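Local atomic coordinates of nicotinate-nucleotide pyrophosphorylase (Ehrlichia chaffeensis, PDB entry 3L0G), a protein that probably converts quinolinate to nicotinate mononucleotide, carbon dioxide and pyrophosphate with phosphoribosyl pyrophosphate, a step that feeds NAD(+) biosynthesis. Residues N64-G69 and G128-T133; N207-I212 and V228-L233. All coordinates share one frame; numbering follows the deposited sequence.

Contact 1 of 2, residues N64-G69 and G128-T133; sequences NLVVCG and GIASIT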
ATOM      1  N   ASN C  64     -10.055 -11.802  30.034  1.00  8.30           N
ATOM      2  CA  ASN C  64     -11.251 -11.894  29.199  1.00  8.19           C
ATOM      3  C   ASN C  64     -11.160 -10.904  28.024  1.00  8.37           C
ATOM      4  O   ASN C  64     -10.692  -9.782  28.197  1.00  8.31           O
ATOM      5  CB  ASN C  64     -12.516 -11.531  30.016  1.00  8.37           C
ATOM      6  CG  ASN C  64     -12.931 -12.613  31.042  1.00  7.87           C
ATOM      7  OD1 ASN C  64     -12.299 -13.645  31.175  1.00 10.12           O
ATOM      8  ND2 ASN C  64     -14.029 -12.362  31.746  1.00  8.94           N
ATOM      9  N   LEU C  65     -11.646 -11.307  26.856  1.00  7.58           N
ATOM     10  CA  LEU C  65     -11.671 -10.417  25.703  1.00  8.20           C
ATOM     11  C   LEU C  65     -12.528 -10.973  24.576  1.00  7.76           C
ATOM     12  O   LEU C  65     -12.890 -12.181  24.558  1.00  7.89           O
ATOM     13  CB  LEU C  65     -10.260 -10.096  25.207  1.00  7.76           C
ATOM     14  CG  LEU C  65      -9.276 -11.251  25.023  1.00  7.59           C
ATOM     15  CD1 LEU C  65      -9.633 -11.990  23.741  1.00 10.66           C
ATOM     16  CD2 LEU C  65      -7.845 -10.730  24.921  1.00 10.00           C
ATOM     17  N   VAL C  66     -12.926 -10.061  23.698  1.00  7.22           N
ATOM     18  CA  VAL C  66     -13.551 -10.417  22.435  1.00  6.65           C
ATOM     19  C   VAL C  66     -12.406 -10.525  21.442  1.00  7.36           C
ATOM     20  O   VAL C  66     -11.649  -9.562  21.255  1.00  9.24           O
ATOM     21  CB  VAL C  66     -14.579  -9.387  21.971  1.00  6.06           C
ATOM     22  CG1 VAL C  66     -15.072  -9.767  20.616  1.00  4.34           C
ATOM     23  CG2 VAL C  66     -15.806  -9.289  22.990  1.00  7.33           C
ATOM     24  N   VAL C  67     -12.247 -11.696  20.835  1.00  7.23           N
ATOM     25  CA  VAL C  67     -11.119 -11.941  19.925  1.00  7.03           C
ATOM     26  C   VAL C  67     -11.282 -11.097  18.677  1.00  7.23           C
ATOM     27  O   VAL C  67     -12.371 -11.084  18.084  1.00  7.60           O
ATOM     28  CB  VAL C  67     -11.007 -13.442  19.532  1.00  6.34           C
ATOM     29  CG1 VAL C  67      -9.930 -13.659  18.476  1.00  6.75           C
ATOM     30  CG2 VAL C  67     -10.681 -14.309  20.753  1.00  6.36           C
ATOM     31  N   CYS C  68     -10.227 -10.382  18.286  1.00  7.67           N
ATOM     32  CA  CYS C  68     -10.248  -9.628  17.019  1.00  7.66           C
ATOM     33  C   CYS C  68      -8.833  -9.485  16.458  1.00  7.29           C
ATOM     34  O   CYS C  68      -7.887  -9.266  17.201  1.00  7.45           O
ATOM     35  CB  CYS C  68     -10.887  -8.266  17.218  1.00  7.98           C
ATOM     36  SG  CYS C  68     -11.445  -7.472  15.645  1.00  9.18           S
ATOM     37  N   GLY C  69      -8.691  -9.630  15.147  1.00  7.33           N
ATOM     38  CA  GLY C  69      -7.396  -9.484  14.479  1.00  7.23           C
ATOM     39  C   GLY C  69      -6.770 -10.793  14.062  1.00  7.48           C
ATOM     40  O   GLY C  69      -5.634 -10.801  13.592  1.00  7.21           O
ATOM     41  N   GLY C 128      -8.846  -4.913  21.762  1.00  6.11           N
ATOM     42  CA  GLY C 128      -9.256  -3.817  22.652  1.00  6.45           C
ATOM     43  C   GLY C 128     -10.487  -3.096  22.133  1.00  6.65           C
ATOM     44  O   GLY C 128     -11.429  -2.833  22.873  1.00  7.25           O
ATOM     45  N   ILE C 129     -10.508  -2.796  20.847  1.00  6.95           N
ATOM     46  CA  ILE C 129     -11.700  -2.168  20.246  1.00  7.52           C
ATOM     47  C   ILE C 129     -12.935  -3.090  20.259  1.00  7.92           C
ATOM     48  O   ILE C 129     -14.012  -2.692  20.671  1.00  8.76           O
ATOM     49  CB  ILE C 129     -11.384  -1.680  18.845  1.00  7.93           C
ATOM     50  CG1 ILE C 129     -10.323  -0.570  18.932  1.00  6.02           C
ATOM     51  CG2 ILE C 129     -12.660  -1.190  18.128  1.00  4.92           C
ATOM     52  CD1 ILE C 129      -9.727  -0.133  17.552  1.00  5.77           C
ATOM     53  N   ALA C 130     -12.770  -4.338  19.854  1.00  8.34           N
ATOM     54  CA  ALA C 130     -13.898  -5.267  19.805  1.00  7.78           C
ATOM     55  C   ALA C 130     -14.460  -5.441  21.213  1.00  7.26           C
ATOM     56  O   ALA C 130     -15.657  -5.454  21.386  1.00  6.87           O
ATOM     57  CB  ALA C 130     -13.475  -6.608  19.223  1.00  6.91           C
ATOM     58  N   SER C 131     -13.585  -5.528  22.217  1.00  7.38           N
ATOM     59  CA  SER C 131     -14.027  -5.732  23.589  1.00  7.59           C
ATOM     60  C   SER C 131     -14.730  -4.503  24.186  1.00  8.00           C
ATOM     61  O   SER C 131     -15.762  -4.651  24.840  1.00  7.36           O
ATOM     62  CB  SER C 131     -12.857  -6.161  24.471  1.00  7.70           C
ATOM     63  OG  SER C 131     -12.186  -7.291  23.907  1.00  7.34           O
ATOM     64  N   ILE C 132     -14.220  -3.289  23.967  1.00  8.13           N
ATOM     65  CA  ILE C 132     -14.931  -2.114  24.529  1.00  9.19           C
ATOM     66  C   ILE C 132     -16.310  -1.945  23.826  1.00  9.30           C
ATOM     67  O   ILE C 132     -17.326  -1.638  24.460  1.00 10.33           O
ATOM     68  CB  ILE C 132     -14.067  -0.813  24.532  1.00  9.33           C
ATOM     69  CG1 ILE C 132     -14.735   0.280  25.371  1.00 10.73           C
ATOM     70  CG2 ILE C 132     -13.843  -0.285  23.133  1.00  4.89           C
ATOM     71  CD1 ILE C 132     -15.086  -0.167  26.819  1.00 15.64           C
ATOM     72  N   THR C 133     -16.349  -2.189  22.526  1.00  9.35           N
ATOM     73  CA  THR C 133     -17.596  -2.121  21.770  1.00  9.36           C
ATOM     74  C   THR C 133     -18.614  -3.083  22.346  1.00  8.94           C
ATOM     75  O   THR C 133     -19.762  -2.708  22.641  1.00  7.89           O
ATOM     76  CB  THR C 133     -17.350  -2.417  20.251  1.00  9.45           C
ATOM     77  OG1 THR C 133     -16.469  -1.414  19.716  1.00 11.25           O
ATOM     78  CG2 THR C 133     -18.642  -2.409  19.449  1.00  7.94           C
TER

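Contact 2 of 2, residues N207-I212 and V228-L233; sequences NEYIAI and VDMILL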
ATOM      1  N   ASN C 207     -31.407  12.383  -4.763  1.00 22.59           N
ATOM      2  CA  ASN C 207     -31.735  11.188  -3.969  1.00 22.99           C
ATOM      3  C   ASN C 207     -30.552  10.593  -3.160  1.00 22.28           C
ATOM      4  O   ASN C 207     -30.430   9.367  -3.063  1.00 23.08           O
ATOM      5  CB  ASN C 207     -32.342  10.102  -4.871  1.00 23.33           C
ATOM      6  N   GLU C 208     -29.675  11.450  -2.622  1.00 21.28           N
ATOM      7  CA  GLU C 208     -28.669  11.012  -1.627  1.00 20.25           C
ATOM      8  C   GLU C 208     -29.312  11.016  -0.254  1.00 17.92           C
ATOM      9  O   GLU C 208     -30.054  11.937   0.082  1.00 17.63           O
ATOM     10  CB  GLU C 208     -27.437  11.923  -1.554  1.00 20.66           C
ATOM     11  CG  GLU C 208     -26.225  11.470  -2.391  1.00 24.18           C
ATOM     12  CD  GLU C 208     -25.570  10.191  -1.937  1.00 27.13           C
ATOM     13  OE1 GLU C 208     -25.554   9.910  -0.714  1.00 30.62           O
ATOM     14  OE2 GLU C 208     -25.049   9.467  -2.822  1.00 30.84           O
ATOM     15  N   TYR C 209     -29.012   9.984   0.523  1.00 15.63           N
ATOM     16  CA  TYR C 209     -29.430   9.909   1.904  1.00 14.32           C
ATOM     17  C   TYR C 209     -28.735  11.045   2.651  1.00 13.59           C
ATOM     18  O   TYR C 209     -27.504  11.199   2.535  1.00 13.40           O
ATOM     19  CB  TYR C 209     -28.995   8.562   2.473  1.00 14.12           C
ATOM     20  CG  TYR C 209     -29.470   8.235   3.852  1.00 13.02           C
ATOM     21  CD1 TYR C 209     -30.539   7.360   4.053  1.00 13.77           C
ATOM     22  CD2 TYR C 209     -28.803   8.723   4.961  1.00 12.89           C
ATOM     23  CE1 TYR C 209     -30.947   7.031   5.323  1.00 13.53           C
ATOM     24  CE2 TYR C 209     -29.193   8.396   6.221  1.00 12.65           C
ATOM     25  CZ  TYR C 209     -30.268   7.557   6.405  1.00 13.31           C
ATOM     26  OH  TYR C 209     -30.636   7.229   7.672  1.00 12.81           O
ATOM     27  N   ILE C 210     -29.483  11.833   3.415  1.00 11.99           N
ATOM     28  CA  ILE C 210     -28.861  13.005   4.057  1.00 11.64           C
ATOM     29  C   ILE C 210     -28.892  12.890   5.546  1.00 11.39           C
ATOM     30  O   ILE C 210     -29.974  12.837   6.111  1.00 10.52           O
ATOM     31  CB  ILE C 210     -29.549  14.326   3.662  1.00 11.22           C
ATOM     32  CG1 ILE C 210     -29.580  14.474   2.133  1.00 11.30           C
ATOM     33  CG2 ILE C 210     -28.832  15.491   4.316  1.00 10.89           C
ATOM     34  CD1 ILE C 210     -30.002  15.861   1.637  1.00 11.92           C
ATOM     35  N   ALA C 211     -27.698  12.856   6.162  1.00 11.34           N
ATOM     36  CA  ALA C 211     -27.512  13.018   7.620  1.00 11.57           C
ATOM     37  C   ALA C 211     -26.949  14.389   7.953  1.00 11.76           C
ATOM     38  O   ALA C 211     -26.118  14.906   7.218  1.00 11.49           O
ATOM     39  CB  ALA C 211     -26.571  11.963   8.169  1.00 11.85           C
ATOM     40  N   ILE C 212     -27.374  14.971   9.086  1.00 11.78           N
ATOM     41  CA  ILE C 212     -26.879  16.285   9.502  1.00 11.75           C
ATOM     42  C   ILE C 212     -26.656  16.355  11.014  1.00 12.21           C
ATOM     43  O   ILE C 212     -27.470  15.860  11.790  1.00 12.45           O
ATOM     44  CB  ILE C 212     -27.818  17.402   9.029  1.00 12.03           C
ATOM     45  CG1 ILE C 212     -27.275  18.801   9.417  1.00 11.38           C
ATOM     46  CG2 ILE C 212     -29.230  17.172   9.564  1.00 11.27           C
ATOM     47  CD1 ILE C 212     -28.008  20.006   8.695  1.00  9.89           C
ATOM     48  N   VAL C 228     -34.734  15.753   6.336  1.00  9.77           N
ATOM     49  CA  VAL C 228     -33.513  14.946   6.304  1.00  9.52           C
ATOM     50  C   VAL C 228     -33.798  13.509   6.709  1.00  9.45           C
ATOM     51  O   VAL C 228     -34.804  13.211   7.319  1.00  8.00           O
ATOM     52  CB  VAL C 228     -32.375  15.530   7.183  1.00  9.52           C
ATOM     53  CG1 VAL C 228     -31.917  16.839   6.612  1.00 10.30           C
ATOM     54  CG2 VAL C 228     -32.802  15.675   8.613  1.00  8.63           C
ATOM     55  N   ASP C 229     -32.899  12.612   6.347  1.00  9.55           N
ATOM     56  CA  ASP C 229     -33.123  11.196   6.625  1.00  9.75           C
ATOM     57  C   ASP C 229     -32.625  10.864   8.024  1.00  9.27           C
ATOM     58  O   ASP C 229     -33.149   9.964   8.674  1.00  9.40           O
ATOM     59  CB  ASP C 229     -32.426  10.343   5.553  1.00  9.83           C
ATOM     60  CG  ASP C 229     -32.956  10.632   4.158  1.00 10.87           C
ATOM     61  OD1 ASP C 229     -34.068  10.147   3.858  1.00 12.55           O
ATOM     62  OD2 ASP C 229     -32.283  11.337   3.386  1.00  7.35           O
ATOM     63  N   MET C 230     -31.658  11.634   8.509  1.00  9.45           N
ATOM     64  CA  MET C 230     -30.941  11.291   9.730  1.00  9.59           C
ATOM     65  C   MET C 230     -30.406  12.538  10.385  1.00  9.26           C
ATOM     66  O   MET C 230     -29.842  13.413   9.728  1.00  8.63           O
ATOM     67  CB  MET C 230     -29.785  10.336   9.405  1.00  9.95           C
ATOM     68  CG  MET C 230     -28.805  10.028  10.562  1.00 12.38           C
ATOM     69  SD  MET C 230     -27.686   8.692  10.070  1.00 17.46           S
ATOM     70  CE  MET C 230     -26.100   9.309  10.718  1.00 15.25           C
ATOM     71  N   ILE C 231     -30.621  12.609  11.689  1.00  9.67           N
ATOM     72  CA  ILE C 231     -30.199  13.738  12.511  1.00 10.40           C
ATOM     73  C   ILE C 231     -29.290  13.213  13.622  1.00 10.28           C
ATOM     74  O   ILE C 231     -29.629  12.286  14.344  1.00 10.76           O
ATOM     75  CB  ILE C 231     -31.406  14.474  13.110  1.00 10.16           C
ATOM     76  CG1 ILE C 231     -32.190  15.193  12.020  1.00 11.25           C
ATOM     77  CG2 ILE C 231     -30.943  15.491  14.149  1.00 10.47           C
ATOM     78  CD1 ILE C 231     -33.519  15.808  12.530  1.00 12.41           C
ATOM     79  N   LEU C 232     -28.122  13.812  13.730  1.00 11.35           N
ATOM     80  CA  LEU C 232     -27.152  13.484  14.747  1.00 12.06           C
ATOM     81  C   LEU C 232     -27.234  14.538  15.849  1.00 11.81           C
ATOM     82  O   LEU C 232     -27.250  15.741  15.570  1.00 11.81           O
ATOM     83  CB  LEU C 232     -25.766  13.465  14.105  1.00 12.92           C
ATOM     84  CG  LEU C 232     -24.602  12.875  14.875  1.00 15.91           C
ATOM     85  CD1 LEU C 232     -23.624  12.191  13.905  1.00 20.48           C
ATOM     86  CD2 LEU C 232     -23.895  13.985  15.691  1.00 20.42           C
ATOM     87  N   LEU C 233     -27.321  14.086  17.093  1.00 11.57           N
ATOM     88  CA  LEU C 233     -27.367  14.987  18.247  1.00 12.13           C
ATOM     89  C   LEU C 233     -25.950  15.046  18.867  1.00 13.46           C
ATOM     90  O   LEU C 233     -25.456  14.051  19.413  1.00 12.57           O
ATOM     91  CB  LEU C 233     -28.424  14.512  19.241  1.00 11.83           C
ATOM     92  CG  LEU C 233     -29.851  14.263  18.690  1.00 11.64           C
ATOM     93  CD1 LEU C 233     -30.781  13.623  19.750  1.00 10.61           C
ATOM     94  CD2 LEU C 233     -30.495  15.557  18.168  1.00 10.62           C
TER
HETATM   95  O   HOH W   1     -32.790  10.283   0.300  1.00 36.21           O

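Contact 1 of 2, residues N64-G69 and G128-T133
S131 and V66 meet where an extended piece of chain runs past the flank of helix 116-139. The serine hydroxyl is the polar tie: the backbone N-H of V66 points at S131 OG, with 2.9 Å from V66 N to S131 OG and a nearly straight N-H...O angle of 163°. OG stands opposite the carbonyl carbon and beside the serine's own backbone N (chi1 -53°), a rotamer that keeps it close to the helix; there it also hydrogen-bonds to the carbonyl O of S127, one turn earlier. The hydroxyl thus bridges a helical carbonyl and the amide of a strand residue. L65 packs alongside the same oxygen, its CB 3.6 Å from S131 OG.

The two methyls of V66 divide the helix surface between them. CG1 lies opposite the valine's backbone N (chi1 175°) and rests on the methyl of A130, with 3.8 Å between V66 CG1 and A130 CB, while CG2 leans over the helix backbone, 4.0 Å from S131 CA. C68, two residues on, brings its CB to the same alanine methyl, 3.7 Å from A130 CB. A130 CB is therefore touched by two side chains that project from the extended segment toward the helix. The side chain of C68 also touches S164 and I167 of helix 158-167.

S127 gives the segment a second polar hold, its OG bonding to the backbone N of C68. L65 bonds through its backbone to T96, and V67 to G93 and D94. This is a short two-stranded antiparallel sheet, of strands 65-66 and 95-96, set against the long helix that links the N-terminal and C-terminal family regions of a type II phosphoribosyltransferase.

Contact 2 of 2, residues N207-I212 and V228-L233
The phenol ring of Y209 lies flat over the side chain of D229: D229 CB sits beneath the ring centre, 3.6 Å from the centroid and only 10° off the normal, a CH-pi contact. Ring and carboxylate planes are 22° apart. At the ring edge stands M230 SD, 5.5 Å from the Y209 centroid, a Met-aromatic contact, and M230 CB comes obliquely to the phenol end, 3.7 Å from Y209 OH. The ring reaches across to residues 229 and 230 because CG is set opposite the tyrosine's backbone N (chi1 -174°).

The D229 carboxylate points on toward the backbone of residues 209 and 210, where the amide of I210 bonds to it, nearly straight and 2.8 Å from I210 N to D229 OD2. The amide meets OD2 on its anti side, slightly out of the carboxylate plane. A water bridges OD2 and the carbonyl O of E208 by two weak bonds. In return I210 O takes the D229 amide in the carbonyl plane, and the M230 amide more weakly.

From here the backbones become neighbouring parallel strands, 210-214 and 230-234, joined by helix 217-225 in a beta-alpha-beta unit of the C-terminal barrel. I212 N bonds to M230 O, and L232 N to I212 O at 2.9 Å, the latter almost straight.

A211 and M230 share one sheet face, where M230 CE touches the alanine methyl at 3.7 Å from A211 CB. I212 and I231 share the other; I212 CG2 also meets V228 CG2, just before the strand, at 4.0 Å, and S223 of the connecting helix packs against I212, V228 and I231.

Contacts 1 and 2 follow one another along the chain and do not touch: their centres are 30 Å apart and their nearest atoms about 16 Å. The centre of contact 1, where an N-terminal strand meets helix 116-139, is about 10 Å from the centre of the chain; that of contact 2, between neighbouring parallel strands of the C-terminal sheet, is about 22 Å from it. One joins sequence-distant elements, the other two strands of a local crossover. The side chain of L232 in contact 2 is about 3 Å from a bound 1,2-ethanediol, probably from the crystallisation liquor. No other subunit touches either contact.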